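Local coordinates for protein tyrosine--tRNA ligase, mitochondrial (Coccidioides posadasii, PDB 5IJX) that probably charges mitochondrial tRNA(Tyr) with L-tyrosine, using ATP and releasing AMP and diphosphate, as a class I aminoacyl-tRNA synthetase, at residues 28-33 with 60-65; 35-40 with 96-101. One frame throughout, in Å; residues are numbered along the deposited sequence.

Contact 1: 28-33 with 60-65; sequences EIEAGR and LITRKR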
loop_
_atom_site.group_PDB
_atom_site.type_symbol
_atom_site.label_atom_id
_atom_site.label_comp_id
_atom_site.label_asym_id
_atom_site.label_seq_id
_atom_site.Cartn_x
_atom_site.Cartn_y
_atom_site.Cartn_z
ATOM N N GLU A 28 30.730 23.255 -24.952
ATOM C CA GLU A 28 31.759 23.914 -24.154
ATOM C C GLU A 28 32.340 22.961 -23.117
ATOM O O GLU A 28 33.550 22.713 -23.084
ATOM C CB GLU A 28 31.183 25.153 -23.467
ATOM C CG GLU A 28 30.744 26.255 -24.409
ATOM C CD GLU A 28 31.080 27.633 -23.875
ATOM O OE1 GLU A 28 31.174 27.784 -22.638
ATOM O OE2 GLU A 28 31.260 28.565 -24.688
ATOM N N ILE A 29 31.478 22.412 -22.259
ATOM C CA ILE A 29 31.944 21.572 -21.159
ATOM C C ILE A 29 32.663 20.339 -21.693
ATOM O O ILE A 29 33.806 20.054 -21.316
ATOM C CB ILE A 29 30.760 21.193 -20.250
ATOM C CG1 ILE A 29 30.290 22.426 -19.471
ATOM C CG2 ILE A 29 31.142 20.070 -19.296
ATOM C CD1 ILE A 29 28.964 22.246 -18.764
ATOM N N GLU A 30 32.001 19.584 -22.575
ATOM C CA GLU A 30 32.548 18.309 -23.031
ATOM C C GLU A 30 33.814 18.478 -23.860
ATOM O O GLU A 30 34.609 17.536 -23.949
ATOM C CB GLU A 30 31.492 17.542 -23.829
ATOM C CG GLU A 30 30.351 17.020 -22.967
ATOM C CD GLU A 30 29.393 16.124 -23.727
ATOM O OE1 GLU A 30 29.302 16.256 -24.965
ATOM O OE2 GLU A 30 28.731 15.283 -23.082
ATOM N N ALA A 31 34.021 19.643 -24.472
ATOM C CA ALA A 31 35.291 19.915 -25.128
ATOM C C ALA A 31 36.356 20.401 -24.154
ATOM O O ALA A 31 37.536 20.436 -24.519
ATOM C CB ALA A 31 35.102 20.943 -26.247
ATOM N N GLY A 32 35.969 20.773 -22.931
ATOM C CA GLY A 32 36.901 21.105 -21.874
ATOM C C GLY A 32 36.885 22.557 -21.445
ATOM O O GLY A 32 37.403 22.871 -20.366
ATOM N N ARG A 33 36.300 23.451 -22.246
ATOM C CA ARG A 33 36.443 24.878 -21.978
ATOM C C ARG A 33 35.697 25.307 -20.719
ATOM O O ARG A 33 36.097 26.283 -20.075
ATOM C CB ARG A 33 35.971 25.687 -23.190
ATOM C CG ARG A 33 36.859 25.510 -24.422
ATOM C CD ARG A 33 36.595 26.549 -25.508
ATOM N NE ARG A 33 35.276 26.407 -26.123
ATOM C CZ ARG A 33 34.247 27.232 -25.938
ATOM N NH1 ARG A 33 34.351 28.294 -25.149
ATOM N NH2 ARG A 33 33.101 26.996 -26.558
ATOM N N LEU A 60 24.928 12.981 -17.803
ATOM C CA LEU A 60 23.516 13.344 -17.829
ATOM C C LEU A 60 23.338 14.848 -17.669
ATOM O O LEU A 60 22.713 15.508 -18.507
ATOM C CB LEU A 60 22.768 12.597 -16.723
ATOM C CG LEU A 60 21.303 13.000 -16.516
ATOM C CD1 LEU A 60 20.447 12.550 -17.691
ATOM C CD2 LEU A 60 20.774 12.431 -15.215
ATOM N N ILE A 61 23.878 15.406 -16.584
ATOM C CA ILE A 61 23.681 16.823 -16.300
ATOM C C ILE A 61 24.252 17.673 -17.426
ATOM O O ILE A 61 23.656 18.679 -17.828
ATOM C CB ILE A 61 24.307 17.183 -14.939
ATOM C CG1 ILE A 61 23.690 16.321 -13.831
ATOM C CG2 ILE A 61 24.113 18.662 -14.639
ATOM C CD1 ILE A 61 24.301 16.532 -12.459
ATOM N N THR A 62 25.412 17.283 -17.954
ATOM C CA THR A 62 26.030 18.066 -19.020
ATOM C C THR A 62 25.177 18.051 -20.284
ATOM O O THR A 62 25.041 19.077 -20.962
ATOM C CB THR A 62 27.433 17.530 -19.308
ATOM O OG1 THR A 62 28.239 17.645 -18.129
ATOM C CG2 THR A 62 28.088 18.307 -20.437
ATOM N N ARG A 63 24.591 16.901 -20.616
ATOM C CA ARG A 63 23.854 16.738 -21.862
ATOM C C ARG A 63 22.373 17.085 -21.754
ATOM O O ARG A 63 21.705 17.190 -22.788
ATOM C CB ARG A 63 23.965 15.293 -22.361
ATOM C CG ARG A 63 25.272 14.932 -23.042
ATOM C CD ARG A 63 25.008 13.940 -24.166
ATOM N NE ARG A 63 26.199 13.188 -24.553
ATOM C CZ ARG A 63 26.172 11.979 -25.108
ATOM N NH1 ARG A 63 25.015 11.367 -25.334
ATOM N NH2 ARG A 63 27.304 11.372 -25.430
ATOM N N LYS A 64 21.837 17.261 -20.549
ATOM C CA LYS A 64 20.391 17.314 -20.381
ATOM C C LYS A 64 20.029 18.250 -19.239
ATOM O O LYS A 64 20.615 18.168 -18.156
ATOM C CB LYS A 64 19.840 15.910 -20.118
ATOM C CG LYS A 64 18.336 15.791 -20.208
ATOM C CD LYS A 64 17.921 14.335 -20.100
ATOM C CE LYS A 64 16.437 14.148 -20.357
ATOM N NZ LYS A 64 16.066 12.707 -20.407
ATOM N N ARG A 65 19.057 19.131 -19.487
ATOM C CA ARG A 65 18.562 20.066 -18.475
ATOM C C ARG A 65 17.594 19.313 -17.564
ATOM O O ARG A 65 16.370 19.421 -17.669
ATOM C CB ARG A 65 17.896 21.265 -19.139
ATOM C CG ARG A 65 17.631 22.440 -18.204
ATOM C CD ARG A 65 16.790 23.513 -18.888
ATOM N NE ARG A 65 17.494 24.155 -20.000
ATOM C CZ ARG A 65 18.161 25.305 -19.918
ATOM N NH1 ARG A 65 18.233 25.969 -18.770
ATOM N NH2 ARG A 65 18.760 25.799 -20.993
#
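Ile-29 and Thr-62 reach toward each other tip to tip, methyl to methyl, packing the end of the N-terminal helix 7-31 on the end of helix 54-63 at the periphery of the class I synthetase catalytic domain. Their CA atoms lie 7.2 Å apart, and Ile-29 CG2 stops 3.7 Å from Thr-62 CG2. With chi1 at -61°, Thr-62 holds CG2 opposite its own backbone N, out toward the first helix, while OG1 stays back to hydrogen-bond Asp-58 O one turn earlier. The polar end of the threonine is thus spent on its own helix and the methyl faces across.

Glu-30 runs obliquely past the same methyl. CG rests 3.6 Å from Thr-62 CG2, and the extended chain beyond it carries the carboxylate on to Arg-63. There the two side chains cross at about a right angle. Glu-30 OE2 lies in the guanidinium plane, at its edge, 3.6 Å from Arg-63 NE, a long salt bridge; the carboxylate itself is turned 79° to that plane.

Helix 7-31 ends in a Schellman motif at Gly-32, with positive phi and two backbone bonds back into the last turn. Across that turn Arg-33 NH2 makes a salt bridge to Glu-28 OE2 at 3.1 Å, meeting it from above the carboxylate plane.

The chemistry is layered: an aliphatic patch round the buried Thr-62, and an exposed charge pair beside it. With no hydrogen bond between the segments and only a long salt bridge, the pairing probably rests mainly on the methyl packing, with the charges adding a modest attraction.

Contact 2: 35-40 with 96-101; sequences QSFLSF and HGLKAV
Ser-36 OG is held twice, by the backbone N of Ser-39 at 3.2 Å and by Asp-58 OD1 from helix 54-63, and this N-cap starts the helix 37-43 that turns Phe-37 and Phe-40 toward His-96. The segment opposite, 96-101, lies in the Rossmann-type catalytic domain of a class I synthetase. It leaves helix 84-95 and enters strand 99-104, which pairs in parallel with strand 67-72, so the three elements make a beta-alpha-beta crossover. Gly-97, with positive phi, is the C-prime residue of the Schellman motif that ends the helix.

Phe-37 meets two residues of that exit: His-96 with its CD1 and CE1 atoms, Leu-98 across one face. CG stands anti to the backbone N (chi1 -176°), which sends the ring out to both. On the His-96 side CE1 lies over one face of the imidazole, offset toward the rim and 3.7 Å from His-96 CG. The ring planes meet at 58° with centroids 5.1 Å apart, an oblique pair.

Phe-40, one turn on, adds a looser oblique partner, its CE2 4.3 Å from His-96 NE2, completing an aromatic cluster. Phe-156 meets the imidazole as well, while Trp-92 of helix 84-95 sets its ring edge-to-face with Phe-40. The aromatic residues thus pack the short helix against the end of helix 84-95.

At the N-terminal end of that short helix, Gln-35 NE2 hydrogen-bonds Ser-39 OG at 3.0 Å and also Glu-43 OE1. Across the contact, the Leu-98 and Phe-37 side chains come from opposite directions and make a CH-pi contact: Leu-98 CD1 stands over the phenyl face, 4.1 Å from the ring centroid of Phe-37 and 16° off the normal.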
loop_
_atom_site.group_PDB
_atom_site.type_symbol
_atom_site.label_atom_id
_atom_site.label_comp_id
_atom_site.label_asym_id
_atom_site.label_seq_id
_atom_site.Cartn_x
_atom_site.Cartn_y
_atom_site.Cartn_z
ATOM N N GLN A 35 33.608 24.069 -16.923
ATOM C CA GLN A 35 33.535 23.037 -15.898
ATOM C C GLN A 35 32.116 22.496 -15.785
ATOM O O GLN A 35 31.143 23.256 -15.774
ATOM C CB GLN A 35 33.983 23.587 -14.544
ATOM C CG GLN A 35 34.070 22.526 -13.452
ATOM C CD GLN A 35 34.454 23.097 -12.100
ATOM O OE1 GLN A 35 34.042 24.200 -11.739
ATOM N NE2 GLN A 35 35.251 22.347 -11.344
ATOM N N SER A 36 32.006 21.174 -15.689
ATOM C CA SER A 36 30.707 20.540 -15.536
ATOM C C SER A 36 30.092 20.903 -14.186
ATOM O O SER A 36 30.770 21.361 -13.262
ATOM C CB SER A 36 30.829 19.021 -15.660
ATOM O OG SER A 36 31.423 18.463 -14.500
ATOM N N PHE A 37 28.781 20.682 -14.079
ATOM C CA PHE A 37 28.071 21.032 -12.853
ATOM C C PHE A 37 28.453 20.102 -11.709
ATOM O O PHE A 37 28.668 20.555 -10.577
ATOM C CB PHE A 37 26.564 20.994 -13.101
ATOM C CG PHE A 37 25.744 21.435 -11.924
ATOM C CD1 PHE A 37 25.742 22.761 -11.523
ATOM C CD2 PHE A 37 24.969 20.526 -11.224
ATOM C CE1 PHE A 37 24.985 23.169 -10.441
ATOM C CE2 PHE A 37 24.210 20.930 -10.141
ATOM C CZ PHE A 37 24.219 22.252 -9.749
ATOM N N LEU A 38 28.547 18.799 -11.981
ATOM C CA LEU A 38 28.922 17.851 -10.936
ATOM C C LEU A 38 30.326 18.138 -10.419
ATOM O O LEU A 38 30.557 18.183 -9.206
ATOM C CB LEU A 38 28.821 16.423 -11.471
ATOM C CG LEU A 38 29.027 15.306 -10.449
ATOM C CD1 LEU A 38 27.956 15.353 -9.368
ATOM C CD2 LEU A 38 29.031 13.954 -11.143
ATOM N N SER A 39 31.282 18.332 -11.332
ATOM C CA SER A 39 32.633 18.703 -10.925
ATOM C C SER A 39 32.613 19.923 -10.012
ATOM O O SER A 39 33.329 19.971 -9.002
ATOM C CB SER A 39 33.493 18.972 -12.160
ATOM O OG SER A 39 34.804 19.367 -11.796
ATOM N N PHE A 40 31.791 20.919 -10.348
ATOM C CA PHE A 40 31.696 22.116 -9.520
ATOM C C PHE A 40 31.172 21.779 -8.130
ATOM O O PHE A 40 31.766 22.174 -7.119
ATOM C CB PHE A 40 30.802 23.150 -10.204
ATOM C CG PHE A 40 30.546 24.372 -9.374
ATOM C CD1 PHE A 40 31.558 25.283 -9.127
ATOM C CD2 PHE A 40 29.289 24.614 -8.848
ATOM C CE1 PHE A 40 31.322 26.409 -8.364
ATOM C CE2 PHE A 40 29.046 25.739 -8.086
ATOM C CZ PHE A 40 30.064 26.638 -7.844
ATOM N N HIS A 96 21.708 27.537 -11.982
ATOM C CA HIS A 96 22.400 27.066 -13.172
ATOM C C HIS A 96 21.433 26.640 -14.273
ATOM O O HIS A 96 21.858 26.011 -15.249
ATOM C CB HIS A 96 23.353 25.918 -12.820
ATOM C CG HIS A 96 24.676 26.380 -12.286
ATOM N ND1 HIS A 96 25.840 26.318 -13.024
ATOM C CD2 HIS A 96 25.019 26.918 -11.091
ATOM C CE1 HIS A 96 26.842 26.796 -12.307
ATOM N NE2 HIS A 96 26.370 27.168 -11.132
ATOM N N GLY A 97 20.153 26.985 -14.150
ATOM C CA GLY A 97 19.172 26.659 -15.162
ATOM C C GLY A 97 18.564 25.283 -15.043
ATOM O O GLY A 97 17.679 24.944 -15.840
ATOM N N LEU A 98 19.007 24.479 -14.083
ATOM C CA LEU A 98 18.422 23.172 -13.839
ATOM C C LEU A 98 17.233 23.307 -12.900
ATOM O O LEU A 98 17.162 24.235 -12.090
ATOM C CB LEU A 98 19.464 22.222 -13.247
ATOM C CG LEU A 98 20.576 21.825 -14.221
ATOM C CD1 LEU A 98 21.847 21.445 -13.484
ATOM C CD2 LEU A 98 20.112 20.681 -15.111
ATOM N N LYS A 99 16.290 22.378 -13.024
ATOM C CA LYS A 99 15.076 22.433 -12.223
ATOM C C LYS A 99 15.361 22.005 -10.791
ATOM O O LYS A 99 16.074 21.027 -10.548
ATOM C CB LYS A 99 13.989 21.544 -12.827
ATOM C CG LYS A 99 12.637 21.707 -12.144
ATOM C CD LYS A 99 11.525 20.981 -12.884
ATOM C CE LYS A 99 10.158 21.409 -12.370
ATOM N NZ LYS A 99 9.048 20.676 -13.038
ATOM N N ALA A 100 14.796 22.746 -9.841
ATOM C CA ALA A 100 14.960 22.473 -8.421
ATOM C C ALA A 100 13.592 22.308 -7.778
ATOM O O ALA A 100 12.728 23.185 -7.904
ATOM C CB ALA A 100 15.736 23.595 -7.729
ATOM N N VAL A 101 13.404 21.185 -7.090
ATOM C CA VAL A 101 12.144 20.849 -6.440
ATOM C C VAL A 101 12.419 20.627 -4.961
ATOM O O VAL A 101 13.129 19.685 -4.590
ATOM C CB VAL A 101 11.495 19.603 -7.064
ATOM C CG1 VAL A 101 10.302 19.146 -6.237
ATOM C CG2 VAL A 101 11.070 19.885 -8.495
#

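In the fold
From the N terminus, the long helix 7-31 ends in the first half of contact 1, and the chain passes almost at once into helix 37-43, the first half of contact 2. After strand 49-51, helix 54-63 closes contact 1 over 26 residues. Strand 67-72 and helix 84-95 follow before 96-101 closes contact 2 over 55 residues. The two loops therefore cross rather than nest. Ile-61, which packs on both Phe-37 and Leu-98, and a probable hydrogen bond from Arg-65 to the carbonyl of Gly-97 join them. Contact 1 ties helix 7-31 to helix 54-63; contact 2 ties helix 37-43 to the lead-in of strand 99-104 in the mixed sheet of the catalytic domain.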